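Local coordinates for STIL N-terminal domain-containing protein (Trichoplax adhaerens, PDB 5OI9) that probably takes part in centriole assembly as a STIL relative, its N-terminal domain being the part that may bind a CEP85-like partner, at residues L215-F224 with L300-P308; E141-L149 with T186-A194. All blocks are in the same frame, centred on the assembly; numbering follows the deposited sequence.

Going from the N terminus, the chain first enters interaction 2 on helix 139-155. It then runs through strand 167-176 and returns on strand 180-192, where residues 186-194 pack against the helix and close a loop of 36 residues. Interaction 1 comes later. It starts in the C-terminal part of helix 210-216 and closes around strand 296-302 and the loop after it, 75 residues further on. The two loops follow one another and neither nest nor cross. Interaction 2 ties a helix to the nine-stranded mixed sheet. Interaction 1 ties helix 210-216 and the 3-10 turn after it to strand 296-302 of the seven-stranded mixed sheet. Their centres lie about 34 Å apart, on opposite sides of the chain's centre.

Interaction 1: residues L215-F224 with L300-P308; sequences LSGPLHLSNF and LYTQTRPKP
A histidine-to-backbone hydrogen bond and an aromatic CH-pi contact join the helix 210-216 region and the 3-10 turn after it to strand 296-302 and the loop that follows: His220 meets the backbone carbonyl of Arg305, and Leu215 meets Tyr301. The site is partly buried, at one end of the seven-stranded sheet. His220 NE2 donates to Arg305 O at 3.0 Å, nearly straight (164°) and close to the ring plane. His220 ND1 donates to Gly217 O at 2.6 Å, a bond back into its own segment. These two bonds fix the rotation of the imidazole and use both its nitrogens as donors, so it is probably doubly protonated. His220 CD2 also lies 3.3 Å from Thr302 O. His220 CE1 lies near Pro306 O. Carbonyl oxygens gathered at this edge would probably favour positive charge. Residues 218-220 form a short 3-10 turn, and His220 CG sits between the backbone N and the carbonyl carbon (chi1 87°), which turns the ring to the 300-308 loop. Leu221 CD2 reaches Arg305 O at 3.5 Å. Leu215 CB sits over the centre of one face of the Tyr301 ring, 3.7 Å from its centroid. Pro308 CB covers the opposite face, toward the rim. Leu215 also touches Trp260 and Leu243, on strands 256-264 and 241-245 of the same sheet. Gln303, extended beyond CG, gives a weak bond from NE2 to Phe224 O at 3.4 Å.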
loop_
_atom_site.group_PDB
_atom_site.type_symbol
_atom_site.label_atom_id
_atom_site.label_comp_id
_atom_site.label_asym_id
_atom_site.label_seq_id
_atom_site.Cartn_x
_atom_site.Cartn_y
_atom_site.Cartn_z
ATOM N N LEU A 215 18.036 -5.343 17.748
ATOM C CA LEU A 215 18.009 -4.583 16.502
ATOM C C LEU A 215 19.404 -4.125 16.100
ATOM O O LEU A 215 19.751 -4.141 14.914
ATOM C CB LEU A 215 17.072 -3.384 16.637
ATOM C CG LEU A 215 15.581 -3.717 16.639
ATOM C CD1 LEU A 215 14.765 -2.507 17.060
ATOM C CD2 LEU A 215 15.148 -4.206 15.268
ATOM N N SER A 216 20.214 -3.704 17.065
ATOM C CA SER A 216 21.590 -3.326 16.780
ATOM C C SER A 216 22.528 -4.522 16.719
ATOM O O SER A 216 23.708 -4.343 16.402
ATOM C CB SER A 216 22.093 -2.329 17.828
ATOM O OG SER A 216 22.150 -2.930 19.111
ATOM N N GLY A 217 22.032 -5.728 17.005
ATOM C CA GLY A 217 22.858 -6.903 17.001
ATOM C C GLY A 217 23.179 -7.380 15.595
ATOM O O GLY A 217 22.706 -6.823 14.595
ATOM N N PRO A 218 23.991 -8.438 15.511
ATOM C CA PRO A 218 24.469 -8.895 14.196
ATOM C C PRO A 218 23.379 -9.443 13.291
ATOM O O PRO A 218 23.578 -9.475 12.072
ATOM C CB PRO A 218 25.492 -9.982 14.557
ATOM C CG PRO A 218 25.078 -10.453 15.915
ATOM C CD PRO A 218 24.551 -9.238 16.616
ATOM N N LEU A 219 22.234 -9.864 13.835
ATOM C CA LEU A 219 21.218 -10.495 13.001
ATOM C C LEU A 219 20.459 -9.502 12.130
ATOM O O LEU A 219 19.808 -9.920 11.166
ATOM C CB LEU A 219 20.230 -11.280 13.862
ATOM C CG LEU A 219 20.679 -12.698 14.217
ATOM C CD1 LEU A 219 19.596 -13.440 14.981
ATOM C CD2 LEU A 219 21.072 -13.455 12.955
ATOM N N HIS A 220 20.523 -8.204 12.432
ATOM C CA HIS A 220 19.829 -7.247 11.577
ATOM C C HIS A 220 20.530 -7.037 10.242
ATOM O O HIS A 220 20.021 -6.282 9.407
ATOM C CB HIS A 220 19.661 -5.907 12.300
ATOM C CG HIS A 220 20.824 -4.977 12.148
ATOM N ND1 HIS A 220 21.875 -4.947 13.038
ATOM C CD2 HIS A 220 21.089 -4.024 11.221
ATOM C CE1 HIS A 220 22.743 -4.025 12.661
ATOM N NE2 HIS A 220 22.290 -3.452 11.561
ATOM N N LEU A 221 21.666 -7.690 10.021
ATOM C CA LEU A 221 22.396 -7.622 8.759
ATOM C C LEU A 221 22.009 -8.836 7.919
ATOM O O LEU A 221 22.540 -9.933 8.107
ATOM C CB LEU A 221 23.898 -7.572 9.014
ATOM C CG LEU A 221 24.391 -6.436 9.913
ATOM C CD1 LEU A 221 25.805 -6.713 10.401
ATOM C CD2 LEU A 221 24.332 -5.109 9.174
ATOM N N SER A 222 21.074 -8.636 6.996
ATOM C CA SER A 222 20.666 -9.680 6.065
ATOM C C SER A 222 20.579 -9.111 4.653
ATOM O O SER A 222 21.082 -8.017 4.379
ATOM C CB SER A 222 19.326 -10.297 6.483
ATOM O OG SER A 222 19.406 -10.926 7.743
ATOM N N ASN A 223 19.962 -9.865 3.740
ATOM C CA ASN A 223 19.763 -9.388 2.376
ATOM C C ASN A 223 18.472 -9.933 1.775
ATOM O O ASN A 223 18.403 -10.159 0.562
ATOM C CB ASN A 223 20.945 -9.766 1.477
ATOM C CG ASN A 223 22.185 -8.944 1.766
ATOM O OD1 ASN A 223 22.284 -7.788 1.355
ATOM N ND2 ASN A 223 23.143 -9.539 2.468
ATOM N N PHE A 224 17.451 -10.152 2.595
ATOM C CA PHE A 224 16.192 -10.709 2.125
ATOM C C PHE A 224 15.182 -9.602 1.841
ATOM O O PHE A 224 15.187 -8.546 2.479
ATOM C CB PHE A 224 15.608 -11.692 3.142
ATOM C CG PHE A 224 14.686 -12.710 2.531
ATOM C CD1 PHE A 224 15.178 -13.663 1.657
ATOM C CD2 PHE A 224 13.335 -12.723 2.832
ATOM C CE1 PHE A 224 14.338 -14.603 1.091
ATOM C CE2 PHE A 224 12.489 -13.662 2.274
ATOM C CZ PHE A 224 12.992 -14.604 1.402
ATOM N N LEU A 300 16.275 4.187 12.055
ATOM C CA LEU A 300 16.255 3.352 10.860
ATOM C C LEU A 300 17.396 2.344 10.930
ATOM O O LEU A 300 18.569 2.716 10.811
ATOM C CB LEU A 300 16.360 4.213 9.603
ATOM C CG LEU A 300 16.090 3.510 8.272
ATOM C CD1 LEU A 300 14.694 2.906 8.263
ATOM C CD2 LEU A 300 16.262 4.483 7.117
ATOM N N TYR A 301 17.049 1.071 11.106
ATOM C CA TYR A 301 18.024 -0.020 11.098
ATOM C C TYR A 301 18.108 -0.572 9.681
ATOM O O TYR A 301 17.340 -1.449 9.286
ATOM C CB TYR A 301 17.629 -1.103 12.094
ATOM C CG TYR A 301 17.639 -0.639 13.529
ATOM C CD1 TYR A 301 18.795 -0.716 14.295
ATOM C CD2 TYR A 301 16.491 -0.123 14.121
ATOM C CE1 TYR A 301 18.811 -0.292 15.609
ATOM C CE2 TYR A 301 16.497 0.303 15.433
ATOM C CZ TYR A 301 17.661 0.218 16.172
ATOM O OH TYR A 301 17.674 0.641 17.480
ATOM N N THR A 302 19.053 -0.054 8.902
ATOM C CA THR A 302 19.214 -0.551 7.545
ATOM C C THR A 302 19.981 -1.871 7.545
ATOM O O THR A 302 20.741 -2.185 8.466
ATOM C CB THR A 302 19.936 0.471 6.662
ATOM O OG1 THR A 302 21.303 0.590 7.075
ATOM C CG2 THR A 302 19.257 1.829 6.754
ATOM N N GLN A 303 19.767 -2.648 6.485
ATOM C CA GLN A 303 20.423 -3.940 6.330
ATOM C C GLN A 303 21.868 -3.821 5.869
ATOM O O GLN A 303 22.593 -4.821 5.899
ATOM C CB GLN A 303 19.649 -4.808 5.333
ATOM C CG GLN A 303 18.233 -5.150 5.758
ATOM C CD GLN A 303 17.427 -5.773 4.634
ATOM O OE1 GLN A 303 17.598 -5.422 3.466
ATOM N NE2 GLN A 303 16.546 -6.705 4.980
ATOM N N THR A 304 22.306 -2.635 5.452
ATOM C CA THR A 304 23.630 -2.458 4.875
ATOM C C THR A 304 24.604 -1.734 5.794
ATOM O O THR A 304 25.754 -1.518 5.401
ATOM C CB THR A 304 23.527 -1.705 3.541
ATOM O OG1 THR A 304 22.910 -0.427 3.752
ATOM C CG2 THR A 304 22.694 -2.501 2.542
ATOM N N ARG A 305 24.183 -1.349 7.000
ATOM C CA ARG A 305 25.049 -0.614 7.912
ATOM C C ARG A 305 24.957 -1.200 9.315
ATOM O O ARG A 305 23.885 -1.663 9.727
ATOM C CB ARG A 305 24.678 0.876 7.955
ATOM C CG ARG A 305 24.546 1.518 6.590
ATOM C CD ARG A 305 24.619 3.027 6.683
ATOM N NE ARG A 305 25.917 3.464 7.187
ATOM C CZ ARG A 305 26.273 4.734 7.333
ATOM N NH1 ARG A 305 25.428 5.705 7.011
ATOM N NH2 ARG A 305 27.475 5.034 7.800
ATOM N N PRO A 306 26.060 -1.187 10.072
ATOM C CA PRO A 306 26.038 -1.819 11.401
ATOM C C PRO A 306 25.267 -1.022 12.437
ATOM O O PRO A 306 24.708 -1.614 13.367
ATOM C CB PRO A 306 27.526 -1.922 11.760
ATOM C CG PRO A 306 28.163 -0.802 11.019
ATOM C CD PRO A 306 27.390 -0.649 9.734
ATOM N N LYS A 307 25.216 0.300 12.306
ATOM C CA LYS A 307 24.525 1.143 13.263
ATOM C C LYS A 307 23.313 1.809 12.619
ATOM O O LYS A 307 23.302 2.054 11.409
ATOM C CB LYS A 307 25.457 2.225 13.823
ATOM C CG LYS A 307 26.514 1.692 14.777
ATOM C CD LYS A 307 27.128 2.816 15.599
ATOM C CE LYS A 307 27.989 2.273 16.727
ATOM N NZ LYS A 307 28.478 3.354 17.630
ATOM N N PRO A 308 22.277 2.113 13.399
ATOM C CA PRO A 308 21.070 2.713 12.822
ATOM C C PRO A 308 21.295 4.161 12.417
ATOM O O PRO A 308 22.185 4.851 12.919
ATOM C CB PRO A 308 20.049 2.612 13.960
ATOM C CG PRO A 308 20.885 2.639 15.196
ATOM C CD PRO A 308 22.130 1.870 14.845
#

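Interaction 2: residues E141-L149 with T186-A194; sequences EYYDAFQTL and TSGVVVPSA
Val190 points from its strand at the helix and meets Tyr142, Ala145, Phe146 and Leu149. Its two methyls divide the work. Val190 CG1 stands at the edge of the Tyr142 ring, near its plane, 3.4 Å from Tyr142 CD1. Val190 CG2 lies 4.0 Å from Ala145 CB and also touches the backbone of Phe146. Further along the strand, Pro192 takes the next turn of the helix. Phe146 has CG anti to the backbone N (chi1 -174°), which turns the ring to the strand, and Phe146 CE1 lies 3.6 Å from Pro192 CG. Leu149 comes to the same proline tip to tip, with Leu149 CD2 3.8 Å from Pro192 CG. No hydrogen bond crosses the contact. It is a helix packed on the face of a mixed sheet, with segment axes 8.5 Å apart at an angle of 47°. Gly188 lets Tyr142 come close: the ring edge passes Gly188 CA, with Tyr142 CE1 at 4.2 Å, and a side chain there would point at the ring. With an alanine in place of Tyr142 the ring is gone, and this would probably leave a gap beside Val190 CG1 and Gly188 and deprive Tyr324 and Phe137 of a packing partner. Around this first shell, strand 180-192 is held between strands 167-176 and 322-334, with backbone bonds between Val190 and Ser167 and between Val191 and Leu323. The Phe146 ring meets Phe322. Pro192 O accepts a hydrogen bond from His30 NE2.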
loop_
_atom_site.group_PDB
_atom_site.type_symbol
_atom_site.label_atom_id
_atom_site.label_comp_id
_atom_site.label_asym_id
_atom_site.label_seq_id
_atom_site.Cartn_x
_atom_site.Cartn_y
_atom_site.Cartn_z
ATOM N N GLU A 141 -16.166 8.207 -7.071
ATOM C CA GLU A 141 -15.734 6.848 -6.762
ATOM C C GLU A 141 -14.341 6.841 -6.142
ATOM O O GLU A 141 -14.086 6.104 -5.183
ATOM C CB GLU A 141 -15.774 5.993 -8.030
ATOM C CG GLU A 141 -15.616 4.500 -7.797
ATOM C CD GLU A 141 -15.817 3.693 -9.067
ATOM O OE1 GLU A 141 -16.278 4.272 -10.075
ATOM O OE2 GLU A 141 -15.511 2.479 -9.059
ATOM N N TYR A 142 -13.428 7.659 -6.674
ATOM C CA TYR A 142 -12.105 7.779 -6.071
ATOM C C TYR A 142 -12.196 8.332 -4.655
ATOM O O TYR A 142 -11.476 7.880 -3.756
ATOM C CB TYR A 142 -11.211 8.680 -6.924
ATOM C CG TYR A 142 -10.802 8.122 -8.272
ATOM C CD1 TYR A 142 -9.975 7.009 -8.368
ATOM C CD2 TYR A 142 -11.209 8.736 -9.449
ATOM C CE1 TYR A 142 -9.582 6.512 -9.596
ATOM C CE2 TYR A 142 -10.823 8.244 -10.684
ATOM C CZ TYR A 142 -10.007 7.133 -10.749
ATOM O OH TYR A 142 -9.621 6.639 -11.974
ATOM N N TYR A 143 -13.070 9.320 -4.445
ATOM C CA TYR A 143 -13.190 9.955 -3.136
ATOM C C TYR A 143 -13.660 8.962 -2.083
ATOM O O TYR A 143 -13.109 8.904 -0.978
ATOM C CB TYR A 143 -14.148 11.146 -3.223
ATOM C CG TYR A 143 -14.528 11.739 -1.884
ATOM C CD1 TYR A 143 -13.711 12.672 -1.259
ATOM C CD2 TYR A 143 -15.708 11.370 -1.248
ATOM C CE1 TYR A 143 -14.054 13.218 -0.038
ATOM C CE2 TYR A 143 -16.058 11.908 -0.025
ATOM C CZ TYR A 143 -15.227 12.833 0.576
ATOM O OH TYR A 143 -15.572 13.373 1.794
ATOM N N ASP A 144 -14.687 8.172 -2.407
ATOM C CA ASP A 144 -15.189 7.197 -1.446
ATOM C C ASP A 144 -14.142 6.134 -1.139
ATOM O O ASP A 144 -14.029 5.682 0.006
ATOM C CB ASP A 144 -16.477 6.562 -1.969
ATOM C CG ASP A 144 -17.643 7.533 -1.970
ATOM O OD1 ASP A 144 -17.717 8.371 -1.046
ATOM O OD2 ASP A 144 -18.481 7.465 -2.893
ATOM N N ALA A 145 -13.361 5.729 -2.143
ATOM C CA ALA A 145 -12.307 4.750 -1.902
ATOM C C ALA A 145 -11.238 5.310 -0.972
ATOM O O ALA A 145 -10.734 4.598 -0.095
ATOM C CB ALA A 145 -11.687 4.305 -3.225
ATOM N N PHE A 146 -10.885 6.588 -1.139
ATOM C CA PHE A 146 -9.844 7.176 -0.302
ATOM C C PHE A 146 -10.327 7.398 1.126
ATOM O O PHE A 146 -9.537 7.278 2.071
ATOM C CB PHE A 146 -9.353 8.488 -0.907
ATOM C CG PHE A 146 -8.176 9.077 -0.184
ATOM C CD1 PHE A 146 -6.939 8.455 -0.231
ATOM C CD2 PHE A 146 -8.305 10.249 0.544
ATOM C CE1 PHE A 146 -5.851 8.991 0.436
ATOM C CE2 PHE A 146 -7.217 10.792 1.208
ATOM C CZ PHE A 146 -5.990 10.162 1.151
ATOM N N GLN A 147 -11.608 7.730 1.305
ATOM C CA GLN A 147 -12.164 7.808 2.652
ATOM C C GLN A 147 -12.056 6.465 3.362
ATOM O O GLN A 147 -11.654 6.398 4.531
ATOM C CB GLN A 147 -13.618 8.276 2.597
ATOM C CG GLN A 147 -13.785 9.703 2.098
ATOM C CD GLN A 147 -13.124 10.715 3.010
ATOM O OE1 GLN A 147 -13.107 10.550 4.229
ATOM N NE2 GLN A 147 -12.566 11.765 2.423
ATOM N N THR A 148 -12.402 5.380 2.665
ATOM C CA THR A 148 -12.233 4.046 3.236
ATOM C C THR A 148 -10.768 3.762 3.542
ATOM O O THR A 148 -10.446 3.173 4.582
ATOM C CB THR A 148 -12.802 2.991 2.282
ATOM O OG1 THR A 148 -14.221 3.160 2.174
ATOM C CG2 THR A 148 -12.502 1.585 2.786
ATOM N N LEU A 149 -9.861 4.190 2.659
ATOM C CA LEU A 149 -8.439 3.959 2.889
ATOM C C LEU A 149 -7.960 4.675 4.147
ATOM O O LEU A 149 -7.276 4.081 4.987
ATOM C CB LEU A 149 -7.630 4.399 1.664
ATOM C CG LEU A 149 -6.132 4.068 1.585
ATOM C CD1 LEU A 149 -5.674 4.040 0.136
ATOM C CD2 LEU A 149 -5.279 5.063 2.372
ATOM N N THR A 186 -10.412 -1.760 -17.137
ATOM C CA THR A 186 -10.023 -0.454 -16.618
ATOM C C THR A 186 -9.651 -0.605 -15.150
ATOM O O THR A 186 -10.391 -1.226 -14.380
ATOM C CB THR A 186 -11.150 0.572 -16.775
ATOM O OG1 THR A 186 -11.417 0.788 -18.166
ATOM C CG2 THR A 186 -10.761 1.894 -16.131
ATOM N N SER A 187 -8.508 -0.040 -14.765
ATOM C CA SER A 187 -8.000 -0.127 -13.402
ATOM C C SER A 187 -7.809 1.273 -12.838
ATOM O O SER A 187 -7.220 2.135 -13.497
ATOM C CB SER A 187 -6.675 -0.892 -13.355
ATOM O OG SER A 187 -5.646 -0.161 -14.003
ATOM N N GLY A 188 -8.298 1.490 -11.624
ATOM C CA GLY A 188 -8.135 2.765 -10.954
ATOM C C GLY A 188 -7.555 2.572 -9.569
ATOM O O GLY A 188 -7.806 1.569 -8.901
ATOM N N VAL A 189 -6.766 3.558 -9.144
ATOM C CA VAL A 189 -6.071 3.503 -7.863
ATOM C C VAL A 189 -6.145 4.870 -7.194
ATOM O O VAL A 189 -6.227 5.906 -7.860
ATOM C CB VAL A 189 -4.599 3.055 -8.033
ATOM C CG1 VAL A 189 -3.775 4.147 -8.707
ATOM C CG2 VAL A 189 -3.990 2.657 -6.694
ATOM N N VAL A 190 -6.138 4.864 -5.864
ATOM C CA VAL A 190 -5.978 6.074 -5.067
ATOM C C VAL A 190 -4.863 5.836 -4.059
ATOM O O VAL A 190 -4.780 4.764 -3.450
ATOM C CB VAL A 190 -7.285 6.490 -4.351
ATOM C CG1 VAL A 190 -8.323 6.941 -5.359
ATOM C CG2 VAL A 190 -7.830 5.352 -3.507
ATOM N N VAL A 191 -3.988 6.824 -3.912
ATOM C CA VAL A 191 -2.873 6.765 -2.969
ATOM C C VAL A 191 -2.816 8.090 -2.220
ATOM O O VAL A 191 -3.014 9.147 -2.838
ATOM C CB VAL A 191 -1.548 6.474 -3.693
ATOM C CG1 VAL A 191 -0.373 6.563 -2.730
ATOM C CG2 VAL A 191 -1.592 5.106 -4.355
ATOM N N PRO A 192 -2.567 8.096 -0.909
ATOM C CA PRO A 192 -2.370 9.372 -0.216
ATOM C C PRO A 192 -1.198 10.121 -0.826
ATOM O O PRO A 192 -0.162 9.534 -1.153
ATOM C CB PRO A 192 -2.085 8.954 1.231
ATOM C CG PRO A 192 -2.695 7.608 1.364
ATOM C CD PRO A 192 -2.560 6.955 0.022
ATOM N N SER A 193 -1.375 11.425 -1.004
ATOM C CA SER A 193 -0.357 12.234 -1.651
ATOM C C SER A 193 0.690 12.771 -0.685
ATOM O O SER A 193 1.737 13.231 -1.139
ATOM C CB SER A 193 -1.006 13.404 -2.395
ATOM O OG SER A 193 -1.689 14.254 -1.498
ATOM N N ALA A 194 0.448 12.696 0.622
ATOM C CA ALA A 194 1.314 13.343 1.604
ATOM C C ALA A 194 2.783 12.991 1.397
ATOM O O ALA A 194 3.155 11.816 1.325
ATOM C CB ALA A 194 0.876 12.948 3.015
#